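Local coordinates for protein LbaCas13a H328A (C2c2) (Lachnospiraceae bacterium NK4A179, PDB 5WLH) that binds a CRISPR precursor guide RNA and, as a Cas13a effector, probably processes it and cleaves RNA with a preference for adenosine, at residues E989-A992 / E993-S997; N1038-I1041 / I1042-K1045; L101-S104 / D105-S108. All coordinates share one frame; numbering follows the deposited sequence.

Interaction 1. Residues E989-A992 / E993-S997; sequences EVYA and EYISS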
loop_
_atom_site.group_PDB
_atom_site.type_symbol
_atom_site.label_atom_id
_atom_site.label_comp_id
_atom_site.label_asym_id
_atom_site.label_seq_id
_atom_site.Cartn_x
_atom_site.Cartn_y
_atom_site.Cartn_z
ATOM N N GLU A 989 -36.104 -15.490 21.070
ATOM C CA GLU A 989 -35.573 -16.849 21.105
ATOM C C GLU A 989 -34.494 -17.066 20.049
ATOM O O GLU A 989 -33.435 -17.625 20.348
ATOM C CB GLU A 989 -36.701 -17.870 20.932
ATOM C CG GLU A 989 -36.208 -19.296 20.699
ATOM C CD GLU A 989 -35.530 -19.902 21.922
ATOM O OE1 GLU A 989 -34.906 -20.975 21.786
ATOM O OE2 GLU A 989 -35.623 -19.316 23.021
ATOM N N VAL A 990 -34.746 -16.654 18.802
ATOM C CA VAL A 990 -33.713 -16.785 17.778
ATOM C C VAL A 990 -32.540 -15.864 18.088
ATOM O O VAL A 990 -31.381 -16.207 17.829
ATOM C CB VAL A 990 -34.281 -16.518 16.371
ATOM C CG1 VAL A 990 -34.981 -17.753 15.833
ATOM C CG2 VAL A 990 -35.220 -15.328 16.388
ATOM N N TYR A 991 -32.817 -14.686 18.649
ATOM C CA TYR A 991 -31.736 -13.798 19.066
ATOM C C TYR A 991 -30.865 -14.465 20.122
ATOM O O TYR A 991 -29.636 -14.490 20.004
ATOM C CB TYR A 991 -32.303 -12.481 19.592
ATOM C CG TYR A 991 -31.246 -11.507 20.078
ATOM C CD1 TYR A 991 -30.028 -11.385 19.418
ATOM C CD2 TYR A 991 -31.468 -10.710 21.185
ATOM C CE1 TYR A 991 -29.064 -10.503 19.855
ATOM C CE2 TYR A 991 -30.508 -9.823 21.632
ATOM C CZ TYR A 991 -29.305 -9.725 20.963
ATOM O OH TYR A 991 -28.346 -8.847 21.407
ATOM N N ALA A 992 -31.491 -15.025 21.162
ATOM C CA ALA A 992 -30.728 -15.688 22.214
ATOM C C ALA A 992 -29.926 -16.856 21.661
ATOM O O ALA A 992 -28.794 -17.106 22.093
ATOM C CB ALA A 992 -31.670 -16.162 23.321
ATOM N N GLU A 993 -30.495 -17.589 20.702
ATOM C CA GLU A 993 -29.752 -18.678 20.073
ATOM C C GLU A 993 -28.573 -18.153 19.265
ATOM O O GLU A 993 -27.523 -18.805 19.199
ATOM C CB GLU A 993 -30.682 -19.502 19.182
ATOM C CG GLU A 993 -29.999 -20.668 18.485
ATOM C CD GLU A 993 -30.986 -21.612 17.828
ATOM O OE1 GLU A 993 -30.593 -22.755 17.506
ATOM O OE2 GLU A 993 -32.155 -21.210 17.634
ATOM N N TYR A 994 -28.726 -16.986 18.641
ATOM C CA TYR A 994 -27.607 -16.389 17.922
ATOM C C TYR A 994 -26.494 -15.974 18.881
ATOM O O TYR A 994 -25.311 -16.214 18.610
ATOM C CB TYR A 994 -28.095 -15.196 17.103
ATOM C CG TYR A 994 -27.090 -14.734 16.081
ATOM C CD1 TYR A 994 -26.973 -15.375 14.857
ATOM C CD2 TYR A 994 -26.239 -13.673 16.353
ATOM C CE1 TYR A 994 -26.046 -14.964 13.923
ATOM C CE2 TYR A 994 -25.310 -13.253 15.431
ATOM C CZ TYR A 994 -25.216 -13.902 14.219
ATOM O OH TYR A 994 -24.286 -13.481 13.301
ATOM N N ILE A 995 -26.856 -15.362 20.012
ATOM C CA ILE A 995 -25.872 -14.976 21.022
ATOM C C ILE A 995 -25.061 -16.179 21.485
ATOM O O ILE A 995 -23.866 -16.058 21.783
ATOM C CB ILE A 995 -26.583 -14.287 22.204
ATOM C CG1 ILE A 995 -27.315 -13.036 21.727
ATOM C CG2 ILE A 995 -25.605 -13.972 23.318
ATOM C CD1 ILE A 995 -28.436 -12.596 22.641
ATOM N N SER A 996 -25.687 -17.359 21.533
ATOM C CA SER A 996 -25.014 -18.575 21.973
ATOM C C SER A 996 -23.873 -18.992 21.056
ATOM O O SER A 996 -23.071 -19.841 21.450
ATOM C CB SER A 996 -26.027 -19.722 22.097
ATOM O OG SER A 996 -26.520 -20.134 20.830
ATOM N N SER A 997 -23.775 -18.425 19.851
ATOM C CA SER A 997 -22.608 -18.698 19.021
ATOM C C SER A 997 -21.345 -18.103 19.625
ATOM O O SER A 997 -20.245 -18.605 19.376
ATOM C CB SER A 997 -22.811 -18.143 17.613
ATOM O OG SER A 997 -24.156 -18.255 17.195
#

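Interaction 2. Residues N1038-I1041 / I1042-K1045; sequences NRNI and ILSK. With nucleotides of chain B.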
loop_
_atom_site.group_PDB
_atom_site.type_symbol
_atom_site.label_atom_id
_atom_site.label_comp_id
_atom_site.label_asym_id
_atom_site.label_seq_id
_atom_site.Cartn_x
_atom_site.Cartn_y
_atom_site.Cartn_z
ATOM N N ASN A 1038 -27.188 -6.262 21.731
ATOM C CA ASN A 1038 -25.747 -6.069 21.778
ATOM C C ASN A 1038 -25.259 -5.576 20.417
ATOM O O ASN A 1038 -25.317 -6.308 19.422
ATOM C CB ASN A 1038 -25.028 -7.354 22.185
ATOM C CG ASN A 1038 -23.546 -7.145 22.386
ATOM O OD1 ASN A 1038 -22.798 -6.983 21.417
ATOM N ND2 ASN A 1038 -23.105 -7.133 23.649
ATOM N N ARG A 1039 -24.754 -4.346 20.407
ATOM C CA ARG A 1039 -24.268 -3.692 19.198
ATOM C C ARG A 1039 -23.264 -4.547 18.428
ATOM O O ARG A 1039 -23.351 -4.680 17.201
ATOM C CB ARG A 1039 -23.638 -2.369 19.607
ATOM C CG ARG A 1039 -23.307 -1.506 18.487
ATOM C CD ARG A 1039 -23.320 -0.069 18.918
ATOM N NE ARG A 1039 -23.021 0.728 17.752
ATOM C CZ ARG A 1039 -21.796 0.829 17.265
ATOM N NH1 ARG A 1039 -20.793 0.218 17.891
ATOM N NH2 ARG A 1039 -21.570 1.552 16.184
ATOM N N ASN A 1040 -22.288 -5.120 19.129
ATOM C CA ASN A 1040 -21.250 -5.885 18.447
ATOM C C ASN A 1040 -21.796 -7.188 17.872
ATOM O O ASN A 1040 -21.340 -7.647 16.815
ATOM C CB ASN A 1040 -20.094 -6.159 19.407
ATOM C CG ASN A 1040 -19.387 -4.880 19.839
ATOM O OD1 ASN A 1040 -19.383 -3.878 19.115
ATOM N ND2 ASN A 1040 -18.804 -4.905 21.022
ATOM N N ILE A 1041 -22.760 -7.803 18.552
ATOM C CA ILE A 1041 -23.389 -9.004 18.011
ATOM C C ILE A 1041 -24.108 -8.680 16.708
ATOM O O ILE A 1041 -23.984 -9.406 15.719
ATOM C CB ILE A 1041 -24.346 -9.623 19.046
ATOM C CG1 ILE A 1041 -23.558 -10.144 20.253
ATOM C CG2 ILE A 1041 -25.177 -10.737 18.412
ATOM C CD1 ILE A 1041 -22.867 -11.443 20.026
ATOM N N ILE A 1042 -24.870 -7.584 16.686
ATOM C CA ILE A 1042 -25.617 -7.249 15.478
ATOM C C ILE A 1042 -24.659 -6.836 14.362
ATOM O O ILE A 1042 -24.827 -7.235 13.206
ATOM C CB ILE A 1042 -26.674 -6.165 15.766
ATOM C CG1 ILE A 1042 -27.918 -6.785 16.410
ATOM C CG2 ILE A 1042 -27.157 -5.532 14.471
ATOM C CD1 ILE A 1042 -27.751 -7.214 17.815
ATOM N N LEU A 1043 -23.617 -6.061 14.696
ATOM C CA LEU A 1043 -22.647 -5.680 13.672
ATOM C C LEU A 1043 -21.943 -6.906 13.100
ATOM O O LEU A 1043 -21.650 -6.965 11.901
ATOM C CB LEU A 1043 -21.631 -4.692 14.250
ATOM C CG LEU A 1043 -22.144 -3.280 14.526
ATOM C CD1 LEU A 1043 -21.072 -2.486 15.240
ATOM C CD2 LEU A 1043 -22.581 -2.557 13.239
ATOM N N SER A 1044 -21.654 -7.897 13.942
ATOM C CA SER A 1044 -21.036 -9.121 13.430
ATOM C C SER A 1044 -22.012 -9.910 12.558
ATOM O O SER A 1044 -21.596 -10.574 11.601
ATOM C CB SER A 1044 -20.520 -9.960 14.599
ATOM O OG SER A 1044 -21.534 -10.815 15.084
ATOM N N LYS A 1045 -23.312 -9.811 12.845
ATOM C CA LYS A 1045 -24.321 -10.483 12.027
ATOM C C LYS A 1045 -24.483 -9.804 10.669
ATOM O O LYS A 1045 -24.657 -10.476 9.649
ATOM C CB LYS A 1045 -25.654 -10.514 12.777
ATOM C CG LYS A 1045 -26.886 -10.815 11.919
ATOM C CD LYS A 1045 -27.179 -12.304 11.864
ATOM C CE LYS A 1045 -28.684 -12.598 11.789
ATOM N NZ LYS A 1045 -29.504 -11.458 11.262
ATOM P P A B 36 -18.108 7.244 16.755
ATOM O OP1 A B 36 -19.418 7.658 17.305
ATOM O OP2 A B 36 -17.015 8.224 16.591
ATOM O "O5'" A B 36 -17.517 6.054 17.612
ATOM C "C5'" A B 36 -17.167 6.256 18.970
ATOM C "C4'" A B 36 -17.682 5.133 19.827
ATOM O "O4'" A B 36 -19.133 5.078 19.759
ATOM C "C3'" A B 36 -17.205 3.748 19.444
ATOM O "O3'" A B 36 -17.263 2.983 20.648
ATOM C "C2'" A B 36 -18.308 3.289 18.487
ATOM O "O2'" A B 36 -18.375 1.898 18.279
ATOM C "C1'" A B 36 -19.540 3.832 19.205
ATOM N N9 A B 36 -20.709 4.122 18.382
ATOM C C8 A B 36 -20.791 4.696 17.136
ATOM N N7 A B 36 -22.028 4.887 16.738
ATOM C C5 A B 36 -22.803 4.439 17.805
ATOM C C6 A B 36 -24.195 4.374 18.019
ATOM N N6 A B 36 -25.098 4.777 17.118
ATOM N N1 A B 36 -24.630 3.870 19.199
ATOM C C2 A B 36 -23.731 3.467 20.101
ATOM N N3 A B 36 -22.403 3.485 20.014
ATOM C C4 A B 36 -22.002 3.985 18.828
#

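Interaction 3. Residues L101-S104 / D105-S108; sequences LVLS and DMLS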
loop_
_atom_site.group_PDB
_atom_site.type_symbol
_atom_site.label_atom_id
_atom_site.label_comp_id
_atom_site.label_asym_id
_atom_site.label_seq_id
_atom_site.Cartn_x
_atom_site.Cartn_y
_atom_site.Cartn_z
ATOM N N LEU A 101 42.832 11.510 12.416
ATOM C CA LEU A 101 42.621 11.511 10.968
ATOM C C LEU A 101 41.402 12.375 10.658
ATOM O O LEU A 101 40.292 11.898 10.407
ATOM C CB LEU A 101 42.464 10.092 10.442
ATOM C CG LEU A 101 42.563 9.938 8.927
ATOM C CD1 LEU A 101 43.879 10.494 8.405
ATOM C CD2 LEU A 101 42.408 8.481 8.534
ATOM N N VAL A 102 41.627 13.683 10.679
ATOM C CA VAL A 102 40.607 14.679 10.376
ATOM C C VAL A 102 41.055 15.384 9.104
ATOM O O VAL A 102 41.912 16.277 9.139
ATOM C CB VAL A 102 40.410 15.662 11.531
ATOM C CG1 VAL A 102 39.334 16.686 11.181
ATOM C CG2 VAL A 102 40.056 14.899 12.785
ATOM N N LEU A 103 40.477 14.970 7.973
ATOM C CA LEU A 103 40.947 15.442 6.676
ATOM C C LEU A 103 40.813 16.950 6.542
ATOM O O LEU A 103 41.664 17.600 5.925
ATOM C CB LEU A 103 40.174 14.743 5.559
ATOM C CG LEU A 103 40.856 13.559 4.884
ATOM C CD1 LEU A 103 40.278 13.367 3.496
ATOM C CD2 LEU A 103 42.365 13.778 4.823
ATOM N N SER A 104 39.741 17.522 7.097
ATOM C CA SER A 104 39.529 18.962 6.982
ATOM C C SER A 104 40.658 19.734 7.646
ATOM O O SER A 104 41.104 20.762 7.126
ATOM C CB SER A 104 38.184 19.356 7.594
ATOM O OG SER A 104 38.054 18.845 8.910
ATOM N N ASP A 105 41.139 19.249 8.795
ATOM C CA ASP A 105 42.274 19.894 9.446
ATOM C C ASP A 105 43.559 19.683 8.653
ATOM O O ASP A 105 44.338 20.623 8.461
ATOM C CB ASP A 105 42.431 19.369 10.874
ATOM C CG ASP A 105 41.225 19.677 11.745
ATOM O OD1 ASP A 105 40.422 20.555 11.365
ATOM O OD2 ASP A 105 41.074 19.036 12.807
ATOM N N MET A 106 43.791 18.460 8.168
ATOM C CA MET A 106 45.047 18.163 7.484
ATOM C C MET A 106 45.190 18.958 6.193
ATOM O O MET A 106 46.283 19.433 5.861
ATOM C CB MET A 106 45.139 16.664 7.197
ATOM C CG MET A 106 45.256 15.803 8.434
ATOM S SD MET A 106 44.733 14.114 8.090
ATOM C CE MET A 106 45.940 13.647 6.846
ATOM N N LEU A 107 44.104 19.115 5.448
ATOM C CA LEU A 107 44.194 19.708 4.123
ATOM C C LEU A 107 44.032 21.224 4.132
ATOM O O LEU A 107 44.290 21.864 3.107
ATOM C CB LEU A 107 43.140 19.079 3.193
ATOM C CG LEU A 107 43.171 17.548 3.078
ATOM C CD1 LEU A 107 42.251 17.056 1.953
ATOM C CD2 LEU A 107 44.595 17.016 2.879
ATOM N N SER A 108 43.612 21.807 5.253
ATOM C CA SER A 108 43.424 23.248 5.365
ATOM C C SER A 108 44.627 23.940 5.997
ATOM O O SER A 108 44.582 25.153 6.239
ATOM C CB SER A 108 42.159 23.549 6.168
ATOM O OG SER A 108 42.248 22.976 7.461
#

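Interaction 1. Residues E989-A992 / E993-S997
Tyr991 and Ile995 form a local i to i+4 side-chain contact on one turn of the short helix 988-995, far from the centre of the chain. It is a CH-pi contact. CD1 of Ile995 sits over the centre of the Tyr991 ring, 3.4 Å from the centroid and 12° off the ring normal. The branch CG1 follows behind, 3.6 Å from Tyr991 CE1, so the isoleucine lies across one face of the ring. Tyr991 CG stands anti to its own N (chi1 179°), and this carries the ring along the helix toward the next turn. Ile995 reaches back to meet it with CG1 anti to the carbonyl carbon.

The backbone beneath keeps the two residues one turn apart. Ile995 N gives a hydrogen bond to Tyr991 O at 2.9 Å, with a fairly straight N-H...O angle of 163°. Tyr994 N bonds to Val990 O at 2.9 Å, less straight. Ser996 N bonds to Ala992 O at a longer 3.2 Å. Past this point Tyr994 O takes two bonds from Ser997, one from OG at 2.7 Å and one from N, both on the same face of its plane.

The Tyr991 hydroxyl is held beyond the helix by Lys1036 O and Asn1038 N. Glu989 turns instead to the backbone N atoms of Tyr1008 and Lys1009, at the start of helix 1008-1017. The whole is a short amphipathic alpha-helix with an i to i+4 aromatic-aliphatic CH-pi pair on its buried side.

Interaction 2. Residues N1038-I1041 / I1042-K1045
Asn1038 OD1 accepts from Ile1041 N at 3.0 Å, and Asn1038 O accepts from Ile1042 N at 3.1 Å. One residue thus receives two N-H groups at the start of helix 1039-1047. A turn later Ile1041 O is gripped twice, by Lys1045 N at 3.0 Å and by Ser1044 OG at 2.9 Å. Both donors lie on the same face of its carbonyl plane.

Arg1039 leaves the helix with its chain extended from CG to NE and CG opposite the backbone N (chi1 -170°). Its guanidinium reaches A36 of chain B, where C4 of the base lies 3.4 Å above the plane, over its centre. NH1 also gives a weak hydrogen bond to the A36 O2' at 3.0 Å. Gly975 O holds NH2 from elsewhere in the protein. Leu1043 CD1 packs on the opposite face of the guanidinium, 3.8 Å from NH1 and toward the rim. The arginine is therefore sandwiched between leucine and adenine. On another side of the helix, Ile1042 packs on Tyr991 and Ile1041 on Tyr994. The result is an N-capped alpha-helix whose first turn presents an arginine to the bound guide RNA, an RNA-binding site.

Interaction 3. Residues L101-S104 / D105-S108
Met106 runs back toward Leu101 with CG anti to its carbonyl carbon (chi1 -67°), and a bend at chi3 (62°) keeps the methyl CE near both Leu101 and Leu103. Leu101 sets CG opposite its backbone N (chi1 -166°), which brings CD1 to meet the methionine sulfur. The setting is the short helix 103-107, with Val102 at its N-cap position. Leu101 CD1 lies 3.7 Å from Met106 SD. Leu103 CD2 approaches the same sulfur at 4.0 Å and the methyl CE at 4.1 Å. The thioether is thus touched by two leucine methyls, one from before the helix and one from its first turn.

On another side Val102 CG1 packs against the Asp105 carboxylate, 3.3 Å from OD2. The backbone closes the turn. Met106 N bonds to Val102 O at 3.0 Å, with the donor in the carbonyl plane. Leu107 N bonds to Leu103 O at 2.9 Å. Leu107 CG comes to 3.2 Å from Leu103 O.

Neighbouring helices complete the packing. Phe161 of helix 158-166 meets Leu101 and Met106, while Phe230 of helix 218-230 meets Leu103 and Leu107. The short helix 103-107 thus touches both of these longer helices. At its far end Ser104 O accepts a weak bond from Ser108 N and a short one from Ser108 OG, whose donor oxygen lies in the carbonyl plane at 2.5 Å.

Overall arrangement
Interaction 3 comes first along the chain, followed by interaction 1 and then interaction 2. Interactions 1 and 2 are neighbours, with centres about 12 Å apart. They lie on helices 988-995 and 1039-1047, which pack together. Tyr994 OH, for one, packs on Lys1045 CA at 3.3 Å. Interaction 1 thus backs the helix that presents an arginine to the RNA, while its own nearest atom is about 13 Å from the nucleic acid. Interaction 3 lies on the opposite side of the chain's centre, in helix 103-107, with its centre about 80 Å from that of interaction 1 and 71 Å from that of interaction 2. It is a separate, buried local contact that touches neither, and its nearest atom is about 15 Å from the nucleic acid.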